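Local atomic coordinates of hypothetical signal peptide protein (Sinorhizobium meliloti, PDB entry 3PJY), a protein that is of unknown function, belongs to the uncharacterised DUF192 family and has tentatively been called a transcription regulator. Residues B[68-82]-B[100-113]. Numbering follows the deposited sequence.
Sequences LPLDMLFIASDGTIR and EPVAYVLELNAGTV
Strands 70-75 and 104-109 run antiparallel, their short axes 4.5 Å apart at closest approach and 155° between their directions, as neighbours in the mixed seven-stranded sheet of this DUF192 protein. Paired backbone bonds link D71 with L108, L73 with L106 and I75 with Y104; at the last pair I75 O accepts from both A103 N and Y104 N, the signature of a classic beta bulge, where the chain also turns a corner. Strand 81-88, following the type I turn A76 to G79, flanks 70-75 on its other edge, and 47-53 borders 104-109.

On the face carrying D71, L73 and I75, D71 reaches past the C-terminal end of strand 104-109 to the N-terminus of helix 112-116. Its CG stands anti to the carbonyl carbon (chi1 -72°), bringing OD2 to V113 N at 3.0 Å in a nearly straight bond; G111 N adds weak bonds to both carboxylate oxygens, and N87 N holds OD1. The helix end would be expected to favour the charged carboxylate. Beside it, L73 and V113 pass alongside one another head to tail, with L73 CD1 3.9 Å from V113 CG2, while I75 CD1 meets L106 CB.

The opposite face bears M72, F74, V105 and E107. F74 and V105 project together from it, CG2 of V105 coming to 3.4 Å from CD1 of the F74 ring, and M61 of strand 60-61 touches both. L70 CD1 lies against the E107 carboxylate, 3.3 Å from OE1.

At the start of strand 81-88, R82 meets E100, just ahead of strand 102-109. Its guanidinium, turned 78° from the E100 carboxylate, forms a salt bridge side-on, with NE and NH2 both directed at OE1: NH2 at 3.2 Å along the syn lone pair, NE from above the carboxylate plane.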
ATOM      1  N   LEU B  68      18.872  14.430  -1.838  1.00 17.80           N
ATOM      2  CA  LEU B  68      17.996  13.832  -0.819  1.00 18.33           C
ATOM      3  C   LEU B  68      18.817  12.796  -0.054  1.00 16.51           C
ATOM      4  O   LEU B  68      19.416  11.917  -0.686  1.00 17.65           O
ATOM      5  CB  LEU B  68      16.844  13.066  -1.490  1.00 18.89           C
ATOM      6  CG  LEU B  68      15.796  13.915  -2.249  1.00 22.18           C
ATOM      7  CD1 LEU B  68      14.929  12.996  -3.119  1.00 27.30           C
ATOM      8  CD2 LEU B  68      14.978  14.664  -1.227  1.00 24.53           C
ATOM      9  N   PRO B  69      18.829  12.857   1.299  1.00 17.83           N
ATOM     10  CA  PRO B  69      19.394  11.736   2.028  1.00 18.87           C
ATOM     11  C   PRO B  69      18.498  10.501   1.828  1.00 17.47           C
ATOM     12  O   PRO B  69      17.265  10.635   1.802  1.00 17.87           O
ATOM     13  CB  PRO B  69      19.385  12.199   3.476  1.00 22.24           C
ATOM     14  CG  PRO B  69      18.377  13.232   3.535  1.00 24.44           C
ATOM     15  CD  PRO B  69      18.281  13.889   2.191  1.00 22.22           C
ATOM     16  N   LEU B  70      19.114   9.349   1.671  1.00 17.41           N
ATOM     17  CA  LEU B  70      18.378   8.108   1.276  1.00 16.48           C
ATOM     18  C   LEU B  70      18.712   6.937   2.184  1.00 18.03           C
ATOM     19  O   LEU B  70      19.833   6.818   2.667  1.00 19.27           O
ATOM     20  CB  LEU B  70      18.695   7.703  -0.171  1.00 17.33           C
ATOM     21  CG  LEU B  70      18.333   8.721  -1.239  1.00 16.73           C
ATOM     22  CD1 LEU B  70      18.818   8.214  -2.637  1.00 17.21           C
ATOM     23  CD2 LEU B  70      16.804   9.023  -1.252  1.00 17.71           C
ATOM     24  N   ASP B  71      17.742   6.039   2.340  1.00 16.32           N
ATOM     25  CA  ASP B  71      17.976   4.681   2.798  1.00 15.41           C
ATOM     26  C   ASP B  71      18.008   3.757   1.562  1.00 14.94           C
ATOM     27  O   ASP B  71      17.216   3.930   0.613  1.00 14.86           O
ATOM     28  CB  ASP B  71      16.842   4.177   3.707  1.00 15.34           C
ATOM     29  CG  ASP B  71      16.797   4.806   5.077  1.00 18.14           C
ATOM     30  OD1 ASP B  71      17.742   5.546   5.473  1.00 19.61           O
ATOM     31  OD2 ASP B  71      15.784   4.547   5.797  1.00 19.53           O
HETATM   32  N   MSE B  72      18.950   2.820   1.543  1.00 15.28           N
HETATM   33  CA  MSE B  72      19.145   1.870   0.452  1.00 15.53           C
HETATM   34  C   MSE B  72      18.868   0.459   0.920  1.00 16.22           C
HETATM   35  O   MSE B  72      19.436   0.024   1.941  1.00 16.86           O
HETATM   36  CB  MSE B  72      20.573   1.958  -0.134  1.00 15.40           C
HETATM   37  CG  MSE B  72      20.893   3.246  -0.702  1.00 18.77           C
HETATM   38 SE   MSE B  72      22.717   3.107  -1.336  0.75 21.28          SE
HETATM   39  CE  MSE B  72      22.831   4.886  -2.162  1.00 21.74           C
ATOM     40  N   LEU B  73      18.003  -0.272   0.225  1.00 15.46           N
ATOM     41  CA  LEU B  73      17.695  -1.652   0.558  1.00 13.11           C
ATOM     42  C   LEU B  73      18.145  -2.524  -0.632  1.00 14.35           C
ATOM     43  O   LEU B  73      17.722  -2.287  -1.748  1.00 14.51           O
ATOM     44  CB  LEU B  73      16.213  -1.876   0.835  1.00 14.45           C
ATOM     45  CG  LEU B  73      15.561  -1.089   1.977  1.00 16.87           C
ATOM     46  CD1 LEU B  73      15.394   0.400   1.671  1.00 19.84           C
ATOM     47  CD2 LEU B  73      14.176  -1.671   2.242  1.00 22.62           C
ATOM     48  N   PHE B  74      19.025  -3.483  -0.361  1.00 14.91           N
ATOM     49  CA  PHE B  74      19.585  -4.413  -1.362  1.00 15.78           C
ATOM     50  C   PHE B  74      18.784  -5.684  -1.321  1.00 17.03           C
ATOM     51  O   PHE B  74      18.693  -6.302  -0.269  1.00 16.73           O
ATOM     52  CB  PHE B  74      21.040  -4.650  -1.000  1.00 17.20           C
ATOM     53  CG  PHE B  74      21.903  -3.420  -1.186  1.00 15.72           C
ATOM     54  CD1 PHE B  74      22.483  -3.147  -2.417  1.00 18.30           C
ATOM     55  CD2 PHE B  74      22.145  -2.566  -0.158  1.00 19.24           C
ATOM     56  CE1 PHE B  74      23.271  -2.042  -2.599  1.00 19.12           C
ATOM     57  CE2 PHE B  74      22.919  -1.434  -0.348  1.00 19.72           C
ATOM     58  CZ  PHE B  74      23.473  -1.175  -1.589  1.00 21.09           C
ATOM     59  N   ILE B  75      18.178  -6.061  -2.434  1.00 14.53           N
ATOM     60  CA  ILE B  75      17.091  -7.005  -2.465  1.00 16.14           C
ATOM     61  C   ILE B  75      17.350  -8.155  -3.419  1.00 16.42           C
ATOM     62  O   ILE B  75      17.726  -7.939  -4.580  1.00 16.98           O
ATOM     63  CB  ILE B  75      15.751  -6.284  -2.815  1.00 16.24           C
ATOM     64  CG1 ILE B  75      15.428  -5.215  -1.726  1.00 18.94           C
ATOM     65  CG2 ILE B  75      14.593  -7.266  -2.969  1.00 17.46           C
ATOM     66  CD1 ILE B  75      14.281  -4.273  -2.143  1.00 19.52           C
ATOM     67  N   ALA B  76      17.105  -9.362  -2.945  1.00 16.55           N
ATOM     68  CA  ALA B  76      17.296 -10.566  -3.776  1.00 19.02           C
ATOM     69  C   ALA B  76      16.178 -10.711  -4.804  1.00 20.07           C
ATOM     70  O   ALA B  76      15.147 -10.068  -4.708  1.00 18.91           O
ATOM     71  CB  ALA B  76      17.359 -11.791  -2.862  1.00 21.31           C
ATOM     72  N   SER B  77      16.352 -11.613  -5.789  1.00 21.01           N
ATOM     73  CA  SER B  77      15.302 -11.804  -6.794  1.00 21.37           C
ATOM     74  C   SER B  77      13.941 -12.248  -6.249  1.00 22.81           C
ATOM     75  O   SER B  77      12.904 -11.979  -6.878  1.00 24.72           O
ATOM     76  CB  SER B  77      15.743 -12.816  -7.889  1.00 27.19           C
ATOM     77  OG  SER B  77      16.085 -14.011  -7.282  1.00 30.80           O
ATOM     78  N   ASP B  78      13.946 -12.913  -5.101  1.00 21.24           N
ATOM     79  CA  ASP B  78      12.705 -13.364  -4.477  1.00 23.51           C
ATOM     80  C   ASP B  78      12.079 -12.288  -3.568  1.00 24.04           C
ATOM     81  O   ASP B  78      11.060 -12.532  -2.895  1.00 23.97           O
ATOM     82  CB  ASP B  78      12.916 -14.668  -3.713  1.00 23.36           C
ATOM     83  CG  ASP B  78      13.779 -14.520  -2.473  1.00 29.47           C
ATOM     84  OD1 ASP B  78      14.255 -13.419  -2.118  1.00 24.07           O
ATOM     85  OD2 ASP B  78      14.001 -15.555  -1.794  1.00 37.22           O
ATOM     86  N   GLY B  79      12.692 -11.117  -3.552  1.00 20.33           N
ATOM     87  CA  GLY B  79      12.185  -9.995  -2.750  1.00 19.43           C
ATOM     88  C   GLY B  79      12.757  -9.886  -1.345  1.00 16.64           C
ATOM     89  O   GLY B  79      12.470  -8.878  -0.639  1.00 16.73           O
ATOM     90  N   THR B  80      13.607 -10.825  -0.917  1.00 16.68           N
ATOM     91  CA  THR B  80      14.219 -10.726   0.408  1.00 17.24           C
ATOM     92  C   THR B  80      15.183  -9.561   0.492  1.00 16.46           C
ATOM     93  O   THR B  80      16.074  -9.389  -0.374  1.00 18.13           O
ATOM     94  CB  THR B  80      14.949 -12.025   0.808  1.00 20.25           C
ATOM     95  OG1 THR B  80      14.036 -13.116   0.755  1.00 25.02           O
ATOM     96  CG2 THR B  80      15.443 -11.937   2.211  1.00 21.06           C
ATOM     97  N   ILE B  81      15.014  -8.739   1.515  1.00 16.43           N
ATOM     98  CA  ILE B  81      15.947  -7.680   1.788  1.00 16.69           C
ATOM     99  C   ILE B  81      17.177  -8.289   2.454  1.00 18.79           C
ATOM    100  O   ILE B  81      17.110  -8.780   3.586  1.00 19.43           O
ATOM    101  CB  ILE B  81      15.315  -6.599   2.667  1.00 17.65           C
ATOM    102  CG1 ILE B  81      14.109  -5.981   1.986  1.00 19.34           C
ATOM    103  CG2 ILE B  81      16.340  -5.558   3.029  1.00 18.07           C
ATOM    104  CD1 ILE B  81      13.105  -5.328   2.974  1.00 19.94           C
ATOM    105  N   ARG B  82      18.305  -8.239   1.752  1.00 19.02           N
ATOM    106  CA  ARG B  82      19.553  -8.860   2.211  1.00 18.30           C
ATOM    107  C   ARG B  82      20.312  -7.948   3.133  1.00 22.67           C
ATOM    108  O   ARG B  82      20.752  -8.400   4.201  1.00 24.08           O
ATOM    109  CB  ARG B  82      20.446  -9.257   1.025  1.00 20.36           C
ATOM    110  CG  ARG B  82      19.778 -10.225   0.084  1.00 23.47           C
ATOM    111  CD  ARG B  82      19.581 -11.584   0.689  1.00 39.33           C
ATOM    112  NE  ARG B  82      20.832 -12.091   1.235  1.00 48.22           N
ATOM    113  CZ  ARG B  82      20.934 -13.111   2.089  1.00 62.06           C
ATOM    114  NH1 ARG B  82      19.852 -13.777   2.497  1.00 60.17           N
ATOM    115  NH2 ARG B  82      22.138 -13.480   2.518  1.00 62.68           N
ATOM    116  N   GLU B 100      27.297  -8.848  -1.898  1.00 26.62           N
ATOM    117  CA  GLU B 100      26.811 -10.143  -2.320  1.00 27.46           C
ATOM    118  C   GLU B 100      25.825  -9.909  -3.476  1.00 24.29           C
ATOM    119  O   GLU B 100      25.312  -8.794  -3.667  1.00 24.79           O
ATOM    120  CB  GLU B 100      26.034 -10.823  -1.212  1.00 28.89           C
ATOM    121  CG  GLU B 100      24.782 -10.116  -0.834  1.00 26.44           C
ATOM    122  CD  GLU B 100      24.142 -10.688   0.411  1.00 41.89           C
ATOM    123  OE1 GLU B 100      24.018 -11.923   0.513  1.00 51.72           O
ATOM    124  OE2 GLU B 100      23.778  -9.891   1.294  1.00 45.53           O
ATOM    125  N   PRO B 101      25.514 -10.966  -4.217  1.00 23.65           N
ATOM    126  CA  PRO B 101      24.644 -10.771  -5.393  1.00 21.25           C
ATOM    127  C   PRO B 101      23.230 -10.391  -5.010  1.00 19.08           C
ATOM    128  O   PRO B 101      22.652 -10.985  -4.093  1.00 21.84           O
ATOM    129  CB  PRO B 101      24.667 -12.148  -6.050  1.00 22.22           C
ATOM    130  CG  PRO B 101      25.981 -12.758  -5.566  1.00 26.21           C
ATOM    131  CD  PRO B 101      26.054 -12.336  -4.157  1.00 26.10           C
ATOM    132  N   VAL B 102      22.656  -9.400  -5.693  1.00 18.45           N
ATOM    133  CA  VAL B 102      21.266  -9.000  -5.523  1.00 16.83           C
ATOM    134  C   VAL B 102      20.659  -8.705  -6.891  1.00 18.34           C
ATOM    135  O   VAL B 102      21.373  -8.676  -7.906  1.00 17.32           O
ATOM    136  CB  VAL B 102      21.134  -7.728  -4.621  1.00 17.47           C
ATOM    137  CG1 VAL B 102      21.603  -8.072  -3.159  1.00 20.80           C
ATOM    138  CG2 VAL B 102      21.892  -6.506  -5.184  1.00 18.62           C
ATOM    139  N   ALA B 103      19.339  -8.504  -6.915  1.00 17.04           N
ATOM    140  CA  ALA B 103      18.605  -8.269  -8.148  1.00 15.33           C
ATOM    141  C   ALA B 103      18.008  -6.865  -8.244  1.00 14.56           C
ATOM    142  O   ALA B 103      17.676  -6.401  -9.323  1.00 15.92           O
ATOM    143  CB  ALA B 103      17.475  -9.305  -8.289  1.00 18.81           C
ATOM    144  N   TYR B 104      17.814  -6.216  -7.097  1.00 15.02           N
ATOM    145  CA  TYR B 104      17.177  -4.896  -7.011  1.00 14.64           C
ATOM    146  C   TYR B 104      17.804  -4.086  -5.913  1.00 13.55           C
ATOM    147  O   TYR B 104      18.356  -4.638  -4.934  1.00 15.69           O
ATOM    148  CB  TYR B 104      15.691  -4.988  -6.699  1.00 14.37           C
ATOM    149  CG  TYR B 104      14.866  -5.856  -7.598  1.00 18.09           C
ATOM    150  CD1 TYR B 104      14.679  -7.198  -7.281  1.00 19.73           C
ATOM    151  CD2 TYR B 104      14.240  -5.339  -8.717  1.00 19.15           C
ATOM    152  CE1 TYR B 104      13.930  -7.999  -8.043  1.00 21.99           C
ATOM    153  CE2 TYR B 104      13.459  -6.168  -9.524  1.00 24.91           C
ATOM    154  CZ  TYR B 104      13.359  -7.494  -9.191  1.00 24.52           C
ATOM    155  OH  TYR B 104      12.576  -8.315  -9.952  1.00 29.38           O
ATOM    156  N   VAL B 105      17.691  -2.773  -6.025  1.00 14.21           N
ATOM    157  CA  VAL B 105      17.929  -1.864  -4.912  1.00 13.52           C
ATOM    158  C   VAL B 105      16.704  -0.948  -4.828  1.00 13.66           C
ATOM    159  O   VAL B 105      16.218  -0.438  -5.845  1.00 13.87           O
ATOM    160  CB  VAL B 105      19.193  -1.050  -5.054  1.00 13.61           C
ATOM    161  CG1 VAL B 105      19.279   0.127  -4.066  1.00 16.30           C
ATOM    162  CG2 VAL B 105      20.455  -1.958  -4.885  1.00 14.34           C
ATOM    163  N   LEU B 106      16.189  -0.774  -3.615  1.00 13.49           N
ATOM    164  CA  LEU B 106      15.115   0.212  -3.344  1.00 12.04           C
ATOM    165  C   LEU B 106      15.730   1.397  -2.625  1.00 14.52           C
ATOM    166  O   LEU B 106      16.332   1.225  -1.558  1.00 14.00           O
ATOM    167  CB  LEU B 106      13.990  -0.435  -2.515  1.00 13.90           C
ATOM    168  CG  LEU B 106      12.825   0.454  -2.144  1.00 14.66           C
ATOM    169  CD1 LEU B 106      12.131   1.049  -3.353  1.00 14.21           C
ATOM    170  CD2 LEU B 106      11.866  -0.353  -1.282  1.00 15.37           C
ATOM    171  N   GLU B 107      15.567   2.586  -3.206  1.00 13.18           N
ATOM    172  CA  GLU B 107      15.942   3.814  -2.526  1.00 12.95           C
ATOM    173  C   GLU B 107      14.704   4.537  -2.003  1.00 14.32           C
ATOM    174  O   GLU B 107      13.747   4.758  -2.732  1.00 13.97           O
ATOM    175  CB  GLU B 107      16.725   4.745  -3.428  1.00 13.53           C
ATOM    176  CG  GLU B 107      18.127   4.283  -3.674  1.00 15.98           C
ATOM    177  CD  GLU B 107      18.961   5.209  -4.531  1.00 18.47           C
ATOM    178  OE1 GLU B 107      18.477   6.132  -5.203  1.00 16.25           O
ATOM    179  OE2 GLU B 107      20.188   4.980  -4.558  1.00 24.32           O
ATOM    180  N   LEU B 108      14.735   4.875  -0.728  1.00 13.70           N
ATOM    181  CA  LEU B 108      13.668   5.572  -0.040  1.00 12.59           C
ATOM    182  C   LEU B 108      14.248   6.800   0.668  1.00 14.20           C
ATOM    183  O   LEU B 108      15.467   6.891   0.887  1.00 14.97           O
ATOM    184  CB  LEU B 108      13.055   4.657   1.013  1.00 14.63           C
ATOM    185  CG  LEU B 108      12.429   3.349   0.489  1.00 14.99           C
ATOM    186  CD1 LEU B 108      12.080   2.417   1.653  1.00 18.69           C
ATOM    187  CD2 LEU B 108      11.226   3.668  -0.347  1.00 16.64           C
ATOM    188  N   ASN B 109      13.391   7.728   1.086  1.00 14.62           N
ATOM    189  CA  ASN B 109      13.885   8.827   1.895  1.00 15.08           C
ATOM    190  C   ASN B 109      14.603   8.276   3.124  1.00 16.94           C
ATOM    191  O   ASN B 109      14.158   7.305   3.758  1.00 16.46           O
ATOM    192  CB  ASN B 109      12.766   9.720   2.367  1.00 17.43           C
ATOM    193  CG  ASN B 109      12.281  10.666   1.305  1.00 18.12           C
ATOM    194  OD1 ASN B 109      12.960  11.648   0.978  1.00 20.11           O
ATOM    195  ND2 ASN B 109      11.078  10.418   0.799  1.00 17.57           N
ATOM    196  N   ALA B 110      15.703   8.893   3.519  1.00 17.52           N
ATOM    197  CA  ALA B 110      16.352   8.492   4.768  1.00 18.12           C
ATOM    198  C   ALA B 110      15.391   8.538   5.932  1.00 19.00           C
ATOM    199  O   ALA B 110      14.567   9.472   6.060  1.00 18.78           O
ATOM    200  CB  ALA B 110      17.623   9.352   5.050  1.00 19.72           C
ATOM    201  N   GLY B 111      15.472   7.526   6.787  1.00 20.00           N
ATOM    202  CA  GLY B 111      14.576   7.400   7.932  1.00 21.02           C
ATOM    203  C   GLY B 111      13.373   6.519   7.668  1.00 19.53           C
ATOM    204  O   GLY B 111      12.642   6.175   8.603  1.00 20.56           O
ATOM    205  N   THR B 112      13.146   6.170   6.394  1.00 16.82           N
ATOM    206  CA  THR B 112      11.976   5.341   6.043  1.00 16.80           C
ATOM    207  C   THR B 112      12.037   3.938   6.651  1.00 17.84           C
ATOM    208  O   THR B 112      11.025   3.431   7.141  1.00 18.25           O
ATOM    209  CB  THR B 112      11.734   5.271   4.548  1.00 17.92           C
ATOM    210  OG1 THR B 112      11.618   6.604   4.032  1.00 17.34           O
ATOM    211  CG2 THR B 112      10.401   4.558   4.262  1.00 16.79           C
ATOM    212  N   VAL B 113      13.221   3.347   6.653  1.00 17.00           N
ATOM    213  CA  VAL B 113      13.393   1.993   7.229  1.00 17.70           C
ATOM    214  C   VAL B 113      12.981   1.974   8.663  1.00 19.98           C
ATOM    215  O   VAL B 113      12.188   1.118   9.095  1.00 19.75           O
ATOM    216  CB  VAL B 113      14.806   1.449   6.985  1.00 20.27           C
ATOM    217  CG1 VAL B 113      15.122   0.183   7.847  1.00 20.43           C
ATOM    218  CG2 VAL B 113      14.979   1.166   5.465  1.00 17.06           C
TER
HETATM  219  O   HOH W   1      15.241  12.370   2.195  1.00 20.41           O
HETATM  220  O   HOH W   2      12.496 -10.869  -9.266  1.00 41.12           O